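Local coordinates for putative (Helicobacter pylori, PDB 4O8S), which belongs to the nucleotidyltransferase superfamily, is related to the AbiEii toxins of type IV toxin-antitoxin systems, and probably transfers nucleotidyl groups to a substrate not yet established, at residues V17-A21 against E119-I123; Y37-R41 against F151-F155; E44-F48 against T99-E103. All blocks are in the same frame, centred on the assembly; numbering follows the deposited sequence.

Contact 1 of 3, residues V17-A21 against E119-I123; sequences VKNLA and EGMRI
Val17 and the selenomethionine Met121 form the close-packed half of this contact. With CG1 set opposite the backbone N (chi1 -178°), the valine drives that methyl against the base of the Met121 side chain, 3.7 Å from Met121 CB, and the two side chains meet at roughly a right angle. Farther along, Met121 SE still lies 3.9 Å from Val17 CG1. Met121 CG has a second neighbour in Lys18 CG at 3.8 Å, so the aliphatic root of the lysine extends the apolar patch toward the surface. Leu35 of helix 29-36 touches both Val17 and Met121.

The elements joined are the C-terminal end of helix 4-19 and the tip of the two-stranded hairpin 115-118/121-124. Glu119 and Gly120 form its two-residue turn, both with positive phi (48° and 79°), as in a type I' turn.

Toward solvent, on the side of Lys18, Glu119 and Gly120, the packing gives way to polar links. Lys18, bent at its last torsion, sends NZ to Glu119 O at 3.0 Å, in the carbonyl plane. The bond is thus to the main chain of the turn; the carboxylate of Glu119 stands apart, with OE1 5.6 Å from Lys18 NZ. A water on this side donates to both Lys18 O and Gly120 O. Between the helix end and the strand, a second water bridges the two backbones, donating to Val17 O and accepting from Arg122 N. Ala21 CB sits 3.2 Å from Gly120 O, and Arg122 CD passes equally close to Ala21 O, at 3.2 Å. Beyond CD the arginine leaves the helix end: its guanidinium forms a salt bridge with Glu112 and hydrogen bonds to the carbonyl oxygens of Pro24 and Met25.

Contact 2 of 3, residues Y37-R41 against F151-F155; sequences YGLNR and FDLHF
Phe155 spreads one face of its ring beneath the backbone of Leu39, whose CA stands 3.9 Å from the ring centroid of Phe155 in a CH-pi contact. The contact joins the loop between helix 29-36 and strand 46-50 of the nucleotidyltransferase fold to helix 147-159, which belongs to the helical C-terminal half of the chain. At the rim of the same ring, near its plane, Tyr37 O lies 3.4 Å from Phe155 CZ.

Leu39 CD1 bridges two successive turns of the helix. It is 3.8 Å from Phe155 CG and approaches Phe151 at the ring edge, 3.8 Å from CE1. One face of Phe151 is taken by Arg41, whose CD lies 3.9 Å from the ring centroid, a second CH-pi contact. Arg41 starts with CG wedged between its own backbone N and carbonyl carbon (chi1 67°), then runs extended to NE, sliding past the phenyl group in the opposite direction. Asn40 adds OD1 obliquely, 3.4 Å from Phe151 CZ.

Past the ring, the guanidinium turns steeply to it (planes 78° apart) and comes nearly coplanar with the carboxylate of Asp152. The grip is side-on and two-pronged, each oxygen offering its syn lone pair. Both groups have second partners, Glu30 for Arg41 NH2 and Lys133 for Asp152 OD2, so the buried pair belongs to a charge network linking helices 29-36, 126-139 and 147-159. Of the two prongs, Arg41 NE to Asp152 OD1 tilts out of the guanidinium plane, whereas Arg41 NH2 meets Asp152 OD2 in that plane at 2.8 Å and almost straight, at 171°.

Contact 3 of 3, residues E44-F48 against T99-E103; sequences EDLDF and TLKLE
Two parallel neighbouring strands in the mixed sheet of the nucleotidyltransferase domain meet here, 46-48 beside 99-103, with only 7° between their directions. Leu46 pairs with Leu102 and Asp47 with Glu103. Leu46 makes both of its backbone bonds to the residues flanking its partner: its N gives a nearly straight bond (177°) to Lys101 O at 2.9 Å, and its O accepts from Glu103 N at 2.8 Å. Phe48 N then continues the pattern by donating to Glu103 O at 2.8 Å. Before the strand pairing begins, a water fills in, donating to Glu44 O and Asp45 OD1 and accepting from Lys101 N.

The two faces differ sharply. On one, Leu46 CD1 meets Leu100 CD2 at 3.9 Å, and Phe48 CE1 lies 3.9 Å from Leu102 CD2, which approaches the ring obliquely. Ile16 and Val17 of helix 4-19 cover this apolar layer.

The opposite face carries Asp45, Asp47, Lys101 and Glu103. Asp47, its CG trans to the backbone N (chi1 -155°), brings OD1 alongside the next strand, 3.4 Å from Glu103 CB. Asp45 OD2 rests 3.6 Å from Lys101 CE, though the lysine nitrogen lies beyond salt-bridge range. Glu103 has its salt-bridge partner in Arg84 of strand 82-91. Asp45-Leu46-Asp47-Phe48 matches the Dh[DE]h signature of nucleotidyltransferases, and Glu103 on the adjacent strand probably corresponds to their third acidic residue; this carboxylate-lined sheet face is consistent with the metal-binding active site of that superfamily.

In the fold
Contacts 1 and 3 share one hydrophobic core: Val17 and Leu20 of the first pack on Leu46 and Phe48 of the second, so helix 4-19 covers the apolar face of the sheet and also meets the hairpin. Contact 3 is held chiefly by backbone bonds between strands, whereas contact 1, nearer the surface, depends on apolar packing, waters and a lysine bound to a carbonyl. Contact 2, nearest the chain centre yet exposed at Gly38 and Asn40, sets two phenyl rings and a carboxylate of a helix against a loop's backbone, Leu39 and Arg41, tying sheet domain to helical half. It reaches contact 1 where Tyr37 packs on Ile123, and is followed almost at once in sequence by contact 3.

Contact 1 of 3, residues V17-A21 against E119-I123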
loop_
_atom_site.group_PDB
_atom_site.type_symbol
_atom_site.label_atom_id
_atom_site.label_comp_id
_atom_site.label_asym_id
_atom_site.label_seq_id
_atom_site.Cartn_x
_atom_site.Cartn_y
_atom_site.Cartn_z
ATOM N N VAL A 17 -7.375 12.215 2.546
ATOM C CA VAL A 17 -5.928 12.262 2.791
ATOM C C VAL A 17 -5.387 13.703 2.715
ATOM O O VAL A 17 -4.581 14.115 3.554
ATOM C CB VAL A 17 -5.154 11.322 1.836
ATOM C CG1 VAL A 17 -3.661 11.347 2.150
ATOM C CG2 VAL A 17 -5.702 9.880 1.954
ATOM N N LYS A 18 -5.850 14.475 1.740
ATOM C CA LYS A 18 -5.438 15.877 1.656
ATOM C C LYS A 18 -5.866 16.661 2.913
ATOM O O LYS A 18 -5.100 17.471 3.443
ATOM C CB LYS A 18 -5.977 16.508 0.369
ATOM C CG LYS A 18 -5.186 16.083 -0.894
ATOM C CD LYS A 18 -5.979 16.332 -2.175
ATOM C CE LYS A 18 -5.073 16.581 -3.394
ATOM N NZ LYS A 18 -4.126 15.466 -3.738
ATOM N N ASN A 19 -7.064 16.385 3.423
ATOM C CA ASN A 19 -7.505 17.045 4.653
ATOM C C ASN A 19 -6.558 16.783 5.818
ATOM O O ASN A 19 -6.327 17.661 6.643
ATOM C CB ASN A 19 -8.926 16.631 5.045
ATOM C CG ASN A 19 -9.479 17.463 6.202
ATOM O OD1 ASN A 19 -9.167 17.216 7.374
ATOM N ND2 ASN A 19 -10.290 18.463 5.871
ATOM N N LEU A 20 -5.976 15.590 5.864
ATOM C CA LEU A 20 -5.111 15.214 6.979
ATOM C C LEU A 20 -3.657 15.676 6.842
ATOM O O LEU A 20 -2.818 15.337 7.684
ATOM C CB LEU A 20 -5.153 13.700 7.183
ATOM C CG LEU A 20 -6.550 13.121 7.437
ATOM C CD1 LEU A 20 -6.542 11.599 7.327
ATOM C CD2 LEU A 20 -7.055 13.553 8.818
ATOM N N ALA A 21 -3.349 16.457 5.810
ATOM C CA ALA A 21 -1.956 16.868 5.572
ATOM C C ALA A 21 -1.352 17.738 6.689
ATOM O O ALA A 21 -0.121 17.806 6.844
ATOM C CB ALA A 21 -1.824 17.555 4.223
ATOM N N GLU A 119 1.915 15.485 -3.707
ATOM C CA GLU A 119 0.669 16.170 -4.055
ATOM C C GLU A 119 -0.163 16.548 -2.832
ATOM O O GLU A 119 -1.388 16.390 -2.816
ATOM C CB GLU A 119 -0.159 15.362 -5.056
ATOM C CG GLU A 119 0.479 15.280 -6.454
ATOM C CD GLU A 119 0.799 16.663 -7.059
ATOM O OE1 GLU A 119 0.083 17.658 -6.756
ATOM O OE2 GLU A 119 1.777 16.752 -7.846
ATOM N N GLY A 120 0.513 17.071 -1.818
ATOM C CA GLY A 120 -0.166 17.574 -0.644
ATOM C C GLY A 120 -0.589 16.471 0.313
ATOM O O GLY A 120 -1.395 16.718 1.205
HETATM N N MSE A 121 -0.039 15.269 0.151
HETATM C CA MSE A 121 -0.431 14.153 1.016
HETATM C C MSE A 121 0.761 13.557 1.739
HETATM O O MSE A 121 1.785 13.272 1.106
HETATM C CB MSE A 121 -1.093 13.060 0.178
HETATM C CG MSE A 121 -2.340 13.521 -0.531
HETATM SE SE MSE A 121 -3.095 12.052 -1.659
HETATM C CE MSE A 121 -1.857 12.183 -3.181
ATOM N N ARG A 122 0.626 13.369 3.052
ATOM C CA ARG A 122 1.664 12.726 3.860
ATOM C C ARG A 122 1.612 11.208 3.656
ATOM O O ARG A 122 0.582 10.557 3.923
ATOM C CB ARG A 122 1.465 13.062 5.342
ATOM C CG ARG A 122 1.663 14.552 5.680
ATOM C CD ARG A 122 1.195 14.880 7.113
ATOM N NE ARG A 122 1.644 13.902 8.110
ATOM C CZ ARG A 122 2.849 13.907 8.676
ATOM N NH1 ARG A 122 3.742 14.832 8.338
ATOM N NH2 ARG A 122 3.171 12.988 9.582
ATOM N N ILE A 123 2.708 10.640 3.168
ATOM C CA ILE A 123 2.715 9.251 2.730
ATOM C C ILE A 123 4.020 8.607 3.181
ATOM O O ILE A 123 5.060 9.282 3.248
ATOM C CB ILE A 123 2.581 9.173 1.181
ATOM C CG1 ILE A 123 1.248 9.775 0.726
ATOM C CG2 ILE A 123 2.647 7.750 0.675
ATOM C CD1 ILE A 123 0.895 9.441 -0.745
HETATM O O HOH W 1 -1.861 13.775 4.372
HETATM O O HOH W 2 -3.131 18.815 1.237
#

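Contact 2 of 3, residues Y37-R41 against F151-F155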
loop_
_atom_site.group_PDB
_atom_site.type_symbol
_atom_site.label_atom_id
_atom_site.label_comp_id
_atom_site.label_asym_id
_atom_site.label_seq_id
_atom_site.Cartn_x
_atom_site.Cartn_y
_atom_site.Cartn_z
ATOM N N TYR A 37 2.397 6.775 -5.608
ATOM C CA TYR A 37 3.533 6.242 -6.348
ATOM C C TYR A 37 3.226 5.599 -7.697
ATOM O O TYR A 37 4.098 4.938 -8.274
ATOM C CB TYR A 37 4.329 5.287 -5.465
ATOM C CG TYR A 37 4.873 5.942 -4.203
ATOM C CD1 TYR A 37 5.905 6.876 -4.271
ATOM C CD2 TYR A 37 4.360 5.616 -2.945
ATOM C CE1 TYR A 37 6.416 7.470 -3.121
ATOM C CE2 TYR A 37 4.862 6.199 -1.783
ATOM C CZ TYR A 37 5.888 7.123 -1.876
ATOM O OH TYR A 37 6.410 7.705 -0.741
ATOM N N GLY A 38 2.009 5.780 -8.197
ATOM C CA GLY A 38 1.674 5.328 -9.539
ATOM C C GLY A 38 1.335 3.852 -9.704
ATOM O O GLY A 38 1.440 3.295 -10.809
ATOM N N LEU A 39 0.924 3.198 -8.620
ATOM C CA LEU A 39 0.539 1.792 -8.717
ATOM C C LEU A 39 -0.516 1.605 -9.817
ATOM O O LEU A 39 -1.481 2.375 -9.891
ATOM C CB LEU A 39 -0.030 1.308 -7.371
ATOM C CG LEU A 39 -0.475 -0.157 -7.284
ATOM C CD1 LEU A 39 0.705 -1.097 -7.386
ATOM C CD2 LEU A 39 -1.226 -0.394 -5.954
ATOM N N ASN A 40 -0.356 0.584 -10.657
ATOM C CA ASN A 40 -1.270 0.409 -11.789
ATOM C C ASN A 40 -2.366 -0.643 -11.559
ATOM O O ASN A 40 -2.709 -1.416 -12.460
ATOM C CB ASN A 40 -0.494 0.117 -13.087
ATOM C CG ASN A 40 0.336 -1.134 -12.988
ATOM O OD1 ASN A 40 0.778 -1.519 -11.897
ATOM N ND2 ASN A 40 0.542 -1.799 -14.122
ATOM N N ARG A 41 -2.899 -0.677 -10.340
ATOM C CA ARG A 41 -4.142 -1.394 -10.060
ATOM C C ARG A 41 -4.849 -0.485 -9.078
ATOM O O ARG A 41 -4.205 0.358 -8.441
ATOM C CB ARG A 41 -3.865 -2.762 -9.430
ATOM C CG ARG A 41 -3.249 -2.697 -8.023
ATOM C CD ARG A 41 -3.242 -4.079 -7.361
ATOM N NE ARG A 41 -2.691 -4.054 -6.004
ATOM C CZ ARG A 41 -3.399 -3.704 -4.931
ATOM N NH1 ARG A 41 -4.671 -3.356 -5.076
ATOM N NH2 ARG A 41 -2.844 -3.700 -3.716
ATOM N N PHE A 151 1.615 -8.708 -6.748
ATOM C CA PHE A 151 1.470 -7.644 -7.732
ATOM C C PHE A 151 2.272 -6.420 -7.301
ATOM O O PHE A 151 3.034 -5.828 -8.083
ATOM C CB PHE A 151 0.002 -7.238 -7.827
ATOM C CG PHE A 151 -0.280 -6.215 -8.901
ATOM C CD1 PHE A 151 -0.054 -4.855 -8.675
ATOM C CD2 PHE A 151 -0.777 -6.614 -10.143
ATOM C CE1 PHE A 151 -0.312 -3.904 -9.675
ATOM C CE2 PHE A 151 -1.031 -5.677 -11.158
ATOM C CZ PHE A 151 -0.802 -4.318 -10.920
ATOM N N ASP A 152 2.070 -6.023 -6.051
ATOM C CA ASP A 152 2.690 -4.807 -5.551
ATOM C C ASP A 152 4.198 -4.923 -5.444
ATOM O O ASP A 152 4.918 -3.981 -5.815
ATOM C CB ASP A 152 2.087 -4.402 -4.208
ATOM C CG ASP A 152 0.593 -4.180 -4.294
ATOM O OD1 ASP A 152 0.093 -3.969 -5.416
ATOM O OD2 ASP A 152 -0.082 -4.214 -3.241
ATOM N N LEU A 153 4.685 -6.063 -4.947
ATOM C CA LEU A 153 6.131 -6.262 -4.826
ATOM C C LEU A 153 6.803 -6.295 -6.199
ATOM O O LEU A 153 7.918 -5.798 -6.361
ATOM C CB LEU A 153 6.464 -7.532 -4.037
ATOM C CG LEU A 153 6.384 -7.362 -2.510
ATOM C CD1 LEU A 153 6.657 -8.693 -1.814
ATOM C CD2 LEU A 153 7.382 -6.305 -2.055
ATOM N N HIS A 154 6.113 -6.877 -7.179
ATOM C CA HIS A 154 6.584 -6.888 -8.558
ATOM C C HIS A 154 6.635 -5.456 -9.096
ATOM O O HIS A 154 7.626 -5.053 -9.697
ATOM C CB HIS A 154 5.664 -7.770 -9.403
ATOM C CG HIS A 154 5.919 -7.684 -10.873
ATOM N ND1 HIS A 154 5.336 -6.722 -11.675
ATOM C CD2 HIS A 154 6.682 -8.448 -11.693
ATOM C CE1 HIS A 154 5.739 -6.893 -12.923
ATOM N NE2 HIS A 154 6.556 -7.933 -12.960
ATOM N N PHE A 155 5.572 -4.685 -8.854
ATOM C CA PHE A 155 5.517 -3.282 -9.250
ATOM C C PHE A 155 6.678 -2.506 -8.640
ATOM O O PHE A 155 7.312 -1.658 -9.305
ATOM C CB PHE A 155 4.202 -2.662 -8.766
ATOM C CG PHE A 155 4.162 -1.161 -8.870
ATOM C CD1 PHE A 155 3.829 -0.543 -10.077
ATOM C CD2 PHE A 155 4.469 -0.359 -7.768
ATOM C CE1 PHE A 155 3.808 0.833 -10.188
ATOM C CE2 PHE A 155 4.457 1.035 -7.874
ATOM C CZ PHE A 155 4.116 1.637 -9.086
#

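Contact 3 of 3, residues E44-F48 against T99-E103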
loop_
_atom_site.group_PDB
_atom_site.type_symbol
_atom_site.label_atom_id
_atom_site.label_comp_id
_atom_site.label_asym_id
_atom_site.label_seq_id
_atom_site.Cartn_x
_atom_site.Cartn_y
_atom_site.Cartn_z
ATOM N N GLU A 44 -8.658 0.294 -2.506
ATOM C CA GLU A 44 -9.899 0.844 -1.958
ATOM C C GLU A 44 -9.889 1.180 -0.459
ATOM O O GLU A 44 -10.798 1.860 0.003
ATOM C CB GLU A 44 -11.087 -0.109 -2.219
ATOM C CG GLU A 44 -11.041 -0.867 -3.532
ATOM C CD GLU A 44 -12.023 -2.046 -3.556
ATOM O OE1 GLU A 44 -11.810 -3.025 -2.796
ATOM O OE2 GLU A 44 -13.005 -1.987 -4.331
ATOM N N ASP A 45 -8.920 0.681 0.303
ATOM C CA ASP A 45 -8.889 0.940 1.750
ATOM C C ASP A 45 -7.886 2.051 2.103
ATOM O O ASP A 45 -6.903 2.244 1.386
ATOM C CB ASP A 45 -8.518 -0.342 2.512
ATOM C CG ASP A 45 -9.500 -1.484 2.257
ATOM O OD1 ASP A 45 -10.695 -1.193 1.981
ATOM O OD2 ASP A 45 -9.079 -2.669 2.337
ATOM N N LEU A 46 -8.116 2.775 3.202
ATOM C CA LEU A 46 -7.126 3.746 3.654
ATOM C C LEU A 46 -6.472 3.244 4.938
ATOM O O LEU A 46 -7.175 2.862 5.901
ATOM C CB LEU A 46 -7.753 5.123 3.879
ATOM C CG LEU A 46 -8.237 5.938 2.677
ATOM C CD1 LEU A 46 -8.899 7.204 3.171
ATOM C CD2 LEU A 46 -7.071 6.287 1.761
ATOM N N ASP A 47 -5.139 3.228 4.960
ATOM C CA ASP A 47 -4.399 2.754 6.124
ATOM C C ASP A 47 -3.349 3.795 6.522
ATOM O O ASP A 47 -2.557 4.252 5.677
ATOM C CB ASP A 47 -3.726 1.410 5.800
ATOM C CG ASP A 47 -3.472 0.559 7.039
ATOM O OD1 ASP A 47 -3.997 0.886 8.141
ATOM O OD2 ASP A 47 -2.770 -0.468 6.917
ATOM N N PHE A 48 -3.338 4.163 7.802
ATOM C CA PHE A 48 -2.433 5.204 8.296
ATOM C C PHE A 48 -1.619 4.747 9.486
ATOM O O PHE A 48 -2.014 3.807 10.210
ATOM C CB PHE A 48 -3.223 6.426 8.754
ATOM C CG PHE A 48 -4.023 7.091 7.678
ATOM C CD1 PHE A 48 -5.326 6.691 7.425
ATOM C CD2 PHE A 48 -3.495 8.163 6.959
ATOM C CE1 PHE A 48 -6.104 7.343 6.435
ATOM C CE2 PHE A 48 -4.248 8.810 5.979
ATOM C CZ PHE A 48 -5.555 8.395 5.713
ATOM N N THR A 99 -18.889 1.577 1.017
ATOM C CA THR A 99 -18.098 1.617 2.236
ATOM C C THR A 99 -16.630 1.942 1.938
ATOM O O THR A 99 -16.017 1.322 1.058
ATOM C CB THR A 99 -18.182 0.271 2.994
ATOM O OG1 THR A 99 -19.546 0.021 3.378
ATOM C CG2 THR A 99 -17.294 0.298 4.249
ATOM N N LEU A 100 -16.088 2.919 2.664
ATOM C CA LEU A 100 -14.649 3.161 2.704
ATOM C C LEU A 100 -14.108 2.728 4.060
ATOM O O LEU A 100 -14.505 3.272 5.099
ATOM C CB LEU A 100 -14.324 4.643 2.476
ATOM C CG LEU A 100 -12.857 5.036 2.707
ATOM C CD1 LEU A 100 -11.962 4.229 1.793
ATOM C CD2 LEU A 100 -12.646 6.519 2.453
ATOM N N LYS A 101 -13.215 1.744 4.060
ATOM C CA LYS A 101 -12.573 1.312 5.296
ATOM C C LYS A 101 -11.364 2.189 5.601
ATOM O O LYS A 101 -10.504 2.409 4.737
ATOM C CB LYS A 101 -12.156 -0.167 5.230
ATOM C CG LYS A 101 -11.358 -0.602 6.478
ATOM C CD LYS A 101 -11.343 -2.122 6.692
ATOM C CE LYS A 101 -10.534 -2.873 5.642
ATOM N NZ LYS A 101 -10.417 -4.329 5.989
ATOM N N LEU A 102 -11.300 2.702 6.827
ATOM C CA LEU A 102 -10.188 3.564 7.233
ATOM C C LEU A 102 -9.601 3.001 8.514
ATOM O O LEU A 102 -10.294 2.876 9.526
ATOM C CB LEU A 102 -10.673 5.001 7.448
ATOM C CG LEU A 102 -9.662 6.145 7.504
ATOM C CD1 LEU A 102 -10.387 7.454 7.278
ATOM C CD2 LEU A 102 -8.934 6.188 8.845
ATOM N N GLU A 103 -8.323 2.648 8.465
ATOM C CA GLU A 103 -7.644 2.094 9.626
ATOM C C GLU A 103 -6.435 2.908 10.043
ATOM O O GLU A 103 -5.696 3.445 9.198
ATOM C CB GLU A 103 -7.206 0.665 9.345
ATOM C CG GLU A 103 -8.347 -0.335 9.272
ATOM C CD GLU A 103 -7.889 -1.717 9.706
ATOM O OE1 GLU A 103 -6.983 -1.795 10.585
ATOM O OE2 GLU A 103 -8.422 -2.713 9.164
HETATM O O HOH W 3 -12.615 0.414 1.615
#